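Local coordinates for protein EF-P arginine 32 rhamnosyl-transferase (Pseudomonas putida KT2440, PDB 5NV8) that is a glycosyltransferase of the EarP family, built on Rossmann-like domains and modelled here with 2'-deoxy-thymidine-beta-L-rhamnose, at residues Ser239-Glu244 with Arg253-Leu258; Trp338-Trp341 with Asp346-Gln349. All coordinates share one frame; numbering follows the deposited sequence.

Interaction 1: residues Ser239-Glu244 with Arg253-Leu258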
loop_
_atom_site.group_PDB
_atom_site.type_symbol
_atom_site.label_atom_id
_atom_site.label_comp_id
_atom_site.label_asym_id
_atom_site.label_seq_id
_atom_site.Cartn_x
_atom_site.Cartn_y
_atom_site.Cartn_z
ATOM N N SER A 239 5.119 -12.886 17.010
ATOM C CA SER A 239 4.997 -13.888 18.061
ATOM C C SER A 239 6.296 -14.025 18.846
ATOM O O SER A 239 6.272 -14.147 20.076
ATOM C CB SER A 239 4.584 -15.231 17.459
ATOM O OG SER A 239 3.507 -15.073 16.551
ATOM N N GLN A 240 7.440 -13.999 18.155
ATOM C CA GLN A 240 8.727 -14.086 18.837
ATOM C C GLN A 240 8.966 -12.907 19.770
ATOM O O GLN A 240 9.786 -13.013 20.688
ATOM C CB GLN A 240 9.863 -14.173 17.814
ATOM C CG GLN A 240 9.693 -15.266 16.772
ATOM C CD GLN A 240 10.541 -15.027 15.533
ATOM O OE1 GLN A 240 11.606 -14.414 15.605
ATOM N NE2 GLN A 240 10.068 -15.510 14.389
ATOM N N TRP A 241 8.274 -11.786 19.555
ATOM C CA TRP A 241 8.428 -10.638 20.440
ATOM C C TRP A 241 7.549 -10.766 21.679
ATOM O O TRP A 241 8.003 -10.489 22.794
ATOM C CB TRP A 241 8.105 -9.345 19.689
ATOM C CG TRP A 241 8.277 -8.118 20.531
ATOM C CD1 TRP A 241 9.446 -7.466 20.802
ATOM C CD2 TRP A 241 7.249 -7.403 21.225
ATOM N NE1 TRP A 241 9.207 -6.388 21.618
ATOM C CE2 TRP A 241 7.866 -6.326 21.893
ATOM C CE3 TRP A 241 5.864 -7.566 21.345
ATOM C CZ2 TRP A 241 7.148 -5.416 22.667
ATOM C CZ3 TRP A 241 5.153 -6.663 22.116
ATOM C CH2 TRP A 241 5.797 -5.602 22.768
ATOM N N LEU A 242 6.291 -11.182 21.504
ATOM C CA LEU A 242 5.403 -11.338 22.650
ATOM C C LEU A 242 5.798 -12.531 23.511
ATOM O O LEU A 242 5.570 -12.518 24.725
ATOM C CB LEU A 242 3.957 -11.474 22.178
ATOM C CG LEU A 242 3.345 -10.203 21.584
ATOM C CD1 LEU A 242 2.299 -10.553 20.542
ATOM C CD2 LEU A 242 2.747 -9.327 22.676
ATOM N N GLY A 243 6.380 -13.566 22.907
ATOM C CA GLY A 243 6.937 -14.678 23.645
ATOM C C GLY A 243 5.969 -15.778 24.022
ATOM O O GLY A 243 6.398 -16.779 24.611
ATOM N N GLU A 244 4.687 -15.637 23.709
ATOM C CA GLU A 244 3.709 -16.658 24.045
ATOM C C GLU A 244 3.515 -17.586 22.841
ATOM O O GLU A 244 4.369 -17.652 21.949
ATOM C CB GLU A 244 2.414 -15.984 24.513
ATOM C CG GLU A 244 2.618 -14.589 25.084
ATOM C CD GLU A 244 1.487 -14.146 25.997
ATOM O OE1 GLU A 244 0.312 -14.245 25.600
ATOM O OE2 GLU A 244 1.779 -13.684 27.119
ATOM N N ARG A 253 -3.583 -8.837 21.936
ATOM C CA ARG A 253 -2.811 -8.882 23.170
ATOM C C ARG A 253 -2.178 -7.525 23.450
ATOM O O ARG A 253 -1.774 -6.805 22.530
ATOM C CB ARG A 253 -1.715 -9.963 23.111
ATOM C CG ARG A 253 -2.179 -11.307 22.555
ATOM C CD ARG A 253 -1.058 -12.335 22.558
ATOM N NE ARG A 253 -1.499 -13.611 23.116
ATOM C CZ ARG A 253 -0.794 -14.738 23.056
ATOM N NH1 ARG A 253 0.399 -14.741 22.481
ATOM N NH2 ARG A 253 -1.270 -15.852 23.593
ATOM N N THR A 254 -2.072 -7.194 24.736
ATOM C CA THR A 254 -1.595 -5.893 25.186
ATOM C C THR A 254 -0.311 -6.042 25.992
ATOM O O THR A 254 -0.193 -6.941 26.831
ATOM C CB THR A 254 -2.660 -5.179 26.036
ATOM O OG1 THR A 254 -3.853 -5.003 25.262
ATOM C CG2 THR A 254 -2.162 -3.816 26.501
ATOM N N ARG A 255 0.649 -5.154 25.725
ATOM C CA ARG A 255 1.875 -5.037 26.516
ATOM C C ARG A 255 2.144 -3.555 26.734
ATOM O O ARG A 255 2.551 -2.855 25.801
ATOM C CB ARG A 255 3.063 -5.703 25.824
ATOM C CG ARG A 255 2.917 -7.189 25.635
ATOM C CD ARG A 255 3.220 -7.937 26.922
ATOM N NE ARG A 255 3.464 -9.348 26.657
ATOM C CZ ARG A 255 2.510 -10.236 26.403
ATOM N NH1 ARG A 255 1.234 -9.867 26.385
ATOM N NH2 ARG A 255 2.833 -11.496 26.167
ATOM N N GLY A 256 1.918 -3.080 27.957
ATOM C CA GLY A 256 2.117 -1.678 28.267
ATOM C C GLY A 256 1.175 -0.761 27.512
ATOM O O GLY A 256 -0.042 -0.809 27.706
ATOM N N ALA A 257 1.730 0.088 26.652
ATOM C CA ALA A 257 0.938 1.013 25.854
ATOM C C ALA A 257 0.521 0.436 24.510
ATOM O O ALA A 257 -0.302 1.045 23.819
ATOM C CB ALA A 257 1.714 2.315 25.625
ATOM N N LEU A 258 1.061 -0.715 24.125
ATOM C CA LEU A 258 0.814 -1.305 22.816
ATOM C C LEU A 258 -0.160 -2.467 22.950
ATOM O O LEU A 258 0.035 -3.357 23.784
ATOM C CB LEU A 258 2.127 -1.775 22.179
ATOM C CG LEU A 258 2.138 -2.385 20.768
ATOM C CD1 LEU A 258 1.915 -3.896 20.777
ATOM C CD2 LEU A 258 1.123 -1.695 19.866
#

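Interaction 2: residues Trp338-Trp341 with Asp346-Gln349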
loop_
_atom_site.group_PDB
_atom_site.type_symbol
_atom_site.label_atom_id
_atom_site.label_comp_id
_atom_site.label_asym_id
_atom_site.label_seq_id
_atom_site.Cartn_x
_atom_site.Cartn_y
_atom_site.Cartn_z
ATOM N N TRP A 338 12.444 6.014 7.518
ATOM C CA TRP A 338 12.287 5.082 6.409
ATOM C C TRP A 338 13.552 4.267 6.166
ATOM O O TRP A 338 13.472 3.080 5.830
ATOM C CB TRP A 338 11.880 5.850 5.151
ATOM C CG TRP A 338 10.441 6.259 5.149
ATOM C CD1 TRP A 338 9.754 6.853 6.167
ATOM C CD2 TRP A 338 9.512 6.111 4.070
ATOM N NE1 TRP A 338 8.450 7.079 5.789
ATOM C CE2 TRP A 338 8.279 6.636 4.504
ATOM C CE3 TRP A 338 9.605 5.586 2.779
ATOM C CZ2 TRP A 338 7.146 6.648 3.694
ATOM C CZ3 TRP A 338 8.481 5.600 1.977
ATOM C CH2 TRP A 338 7.267 6.126 2.438
ATOM N N ARG A 339 14.727 4.883 6.323
ATOM C CA ARG A 339 15.972 4.137 6.163
ATOM C C ARG A 339 16.118 3.077 7.247
ATOM O O ARG A 339 16.605 1.972 6.980
ATOM C CB ARG A 339 17.165 5.091 6.189
ATOM C CG ARG A 339 17.301 5.955 4.948
ATOM C CD ARG A 339 18.330 7.054 5.157
ATOM N NE ARG A 339 18.610 7.784 3.925
ATOM C CZ ARG A 339 19.340 8.892 3.863
ATOM N NH1 ARG A 339 19.868 9.402 4.968
ATOM N NH2 ARG A 339 19.543 9.490 2.697
ATOM N N ALA A 340 15.691 3.392 8.474
ATOM C CA ALA A 340 15.830 2.452 9.581
ATOM C C ALA A 340 15.013 1.186 9.348
ATOM O O ALA A 340 15.479 0.076 9.634
ATOM C CB ALA A 340 15.416 3.127 10.886
ATOM N N TRP A 341 13.793 1.332 8.830
ATOM C CA TRP A 341 12.928 0.195 8.542
ATOM C C TRP A 341 13.459 -0.676 7.411
ATOM O O TRP A 341 12.976 -1.801 7.238
ATOM C CB TRP A 341 11.521 0.702 8.204
ATOM C CG TRP A 341 10.428 -0.333 8.243
ATOM C CD1 TRP A 341 9.554 -0.636 7.237
ATOM C CD2 TRP A 341 10.079 -1.186 9.343
ATOM N NE1 TRP A 341 8.689 -1.623 7.640
ATOM C CE2 TRP A 341 8.990 -1.981 8.927
ATOM C CE3 TRP A 341 10.584 -1.358 10.636
ATOM C CZ2 TRP A 341 8.399 -2.933 9.758
ATOM C CZ3 TRP A 341 9.996 -2.303 11.461
ATOM C CH2 TRP A 341 8.915 -3.079 11.018
ATOM N N ASP A 346 17.990 1.864 14.373
ATOM C CA ASP A 346 17.105 1.734 15.532
ATOM C C ASP A 346 15.718 2.292 15.252
ATOM O O ASP A 346 15.557 3.485 14.975
ATOM C CB ASP A 346 17.718 2.433 16.750
ATOM C CG ASP A 346 16.861 2.282 18.010
ATOM O OD1 ASP A 346 16.004 1.373 18.064
ATOM O OD2 ASP A 346 17.056 3.067 18.959
ATOM N N MET A 347 14.716 1.415 15.341
ATOM C CA MET A 347 13.334 1.809 15.100
ATOM C C MET A 347 12.759 2.644 16.237
ATOM O O MET A 347 11.756 3.333 16.034
ATOM C CB MET A 347 12.469 0.569 14.872
ATOM C CG MET A 347 12.186 0.247 13.415
ATOM S SD MET A 347 10.963 1.339 12.662
ATOM C CE MET A 347 12.006 2.491 11.776
ATOM N N GLY A 348 13.363 2.595 17.425
ATOM C CA GLY A 348 12.865 3.404 18.525
ATOM C C GLY A 348 13.221 4.873 18.373
ATOM O O GLY A 348 12.350 5.745 18.446
ATOM N N GLN A 349 14.509 5.162 18.158
ATOM C CA GLN A 349 14.950 6.550 18.026
ATOM C C GLN A 349 14.256 7.243 16.861
ATOM O O GLN A 349 13.799 8.385 16.993
ATOM C CB GLN A 349 16.469 6.610 17.849
ATOM C CG GLN A 349 17.274 6.152 19.055
ATOM C CD GLN A 349 17.047 7.013 20.284
ATOM O OE1 GLN A 349 16.730 8.197 20.178
ATOM N NE2 GLN A 349 17.218 6.418 21.461
#

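Interaction 1: residues Ser239-Glu244 with Arg253-Leu258
R253 extends from the strand alongside E244, the two side chains running next to each other with their ends pointing opposite ways. The glutamate CD lies over one face of the guanidinium, whose plane stands 84° from that of the carboxylate. OE1 lies well off the guanidinium plane, so the salt bridge between E244 OE1 and R253 NH2, 3.0 Å, rests on charge, with no N-H aimed at the oxygen, and the position of OE1 is somewhat uncertain. Nearer the backbone, R253 CD lies 4.3 Å from L242 CD1, in an apolar layer that L247 and V260 extend. T254 turns its side chain the other way, toward T259, but its backbone O receives R255 NH1 at 3.3 Å, in the plane of the R255 guanidinium.

R255 folds back at chi2 (-79°), which brings its charged end over L242: the CD2 methyl sits 3.8 Å above the centre of the guanidinium plane of R255. From there NH2 reaches two acceptors, the O of L242 at 3.3 Å, with an N-H...O angle of 142°, and E244 OE2 at 2.6 Å, a salt bridge whose hydrogen-bond geometry is weak. On its aliphatic side, R255 CB approaches W241 CH2 at 4.1 Å.

A type II' turn from R255 to L258, with G256 at positive phi, closes the hairpin. At its last position L258 points back toward the helix and its CD1 meets W241 CZ3 at 4.5 Å, while NE1 of the indole is engaged by D216. The contact thus joins an apolar base of W241, L242 and L258 to a polar rim in which E244 faces two arginines. The paired positive charges would probably favour an ionised carboxylate, and R255 also satisfies the carbonyl of the last helical residue.

Interaction 2: residues Trp338-Trp341 with Asp346-Gln349
A340 and M347 bring the end of helix 328-343 and the start of helix 347-355 together, their CA atoms 6.1 Å apart across a short connection. D346 occupies the N-cap position of the second helix: its OD1 accepts G348 N at 3.0 Å, and OD2 takes a weaker bond from Q349 N. The N-H of M347 is bound instead by Q210, and the carbonyl of W341 by N208, so residues just ahead of helix 211-220 tie down both sides of the connection.

M347 carries most of the side-chain packing. Bends at chi2 (-75°) and chi3 (100°) curl the chain back on the first helix, laying the CE methyl 3.6 Å from A340 CB and equally close to the backbone N of W341. The thioether is drawn up to the indole, with SD 3.4 Å from W341 CE3. Measured to the centroid of the six-membered ring of W341, the distance from SD is 4.5 Å, at 59° from the ring normal, an oblique approach. M347 CG follows along the same part of the ring.

Other rings hold the indole as well: W214 meets it edge-to-face and H302 at an angle. Two consecutive helices are thus joined by a short loop, with an Asp N-cap on the second and a buried Met-aromatic contact between them; the W341 side chain is about 11 Å from the bound 2'-deoxy-thymidine-beta-L-rhamnose.

Along the chain both segments of interaction 1 precede those of interaction 2. Their centres are 20 Å apart and their nearest atoms about 10 Å, so they do not touch. Helix 211-220 links them: L215, L218 and A219 pack on the side chains of interaction 1, while N213 and W214 pack on those of interaction 2. The mixed six-stranded sheet is the other shared element. Interaction 1 fastens helix 235-242 to strand 252-255, outermost at one end, whereas W341 of interaction 2 rests on strand 299-302 at the opposite end. One contact thus packs a helix against an edge strand of the sheet, and the other joins the later helices to the same Rossmann-like core.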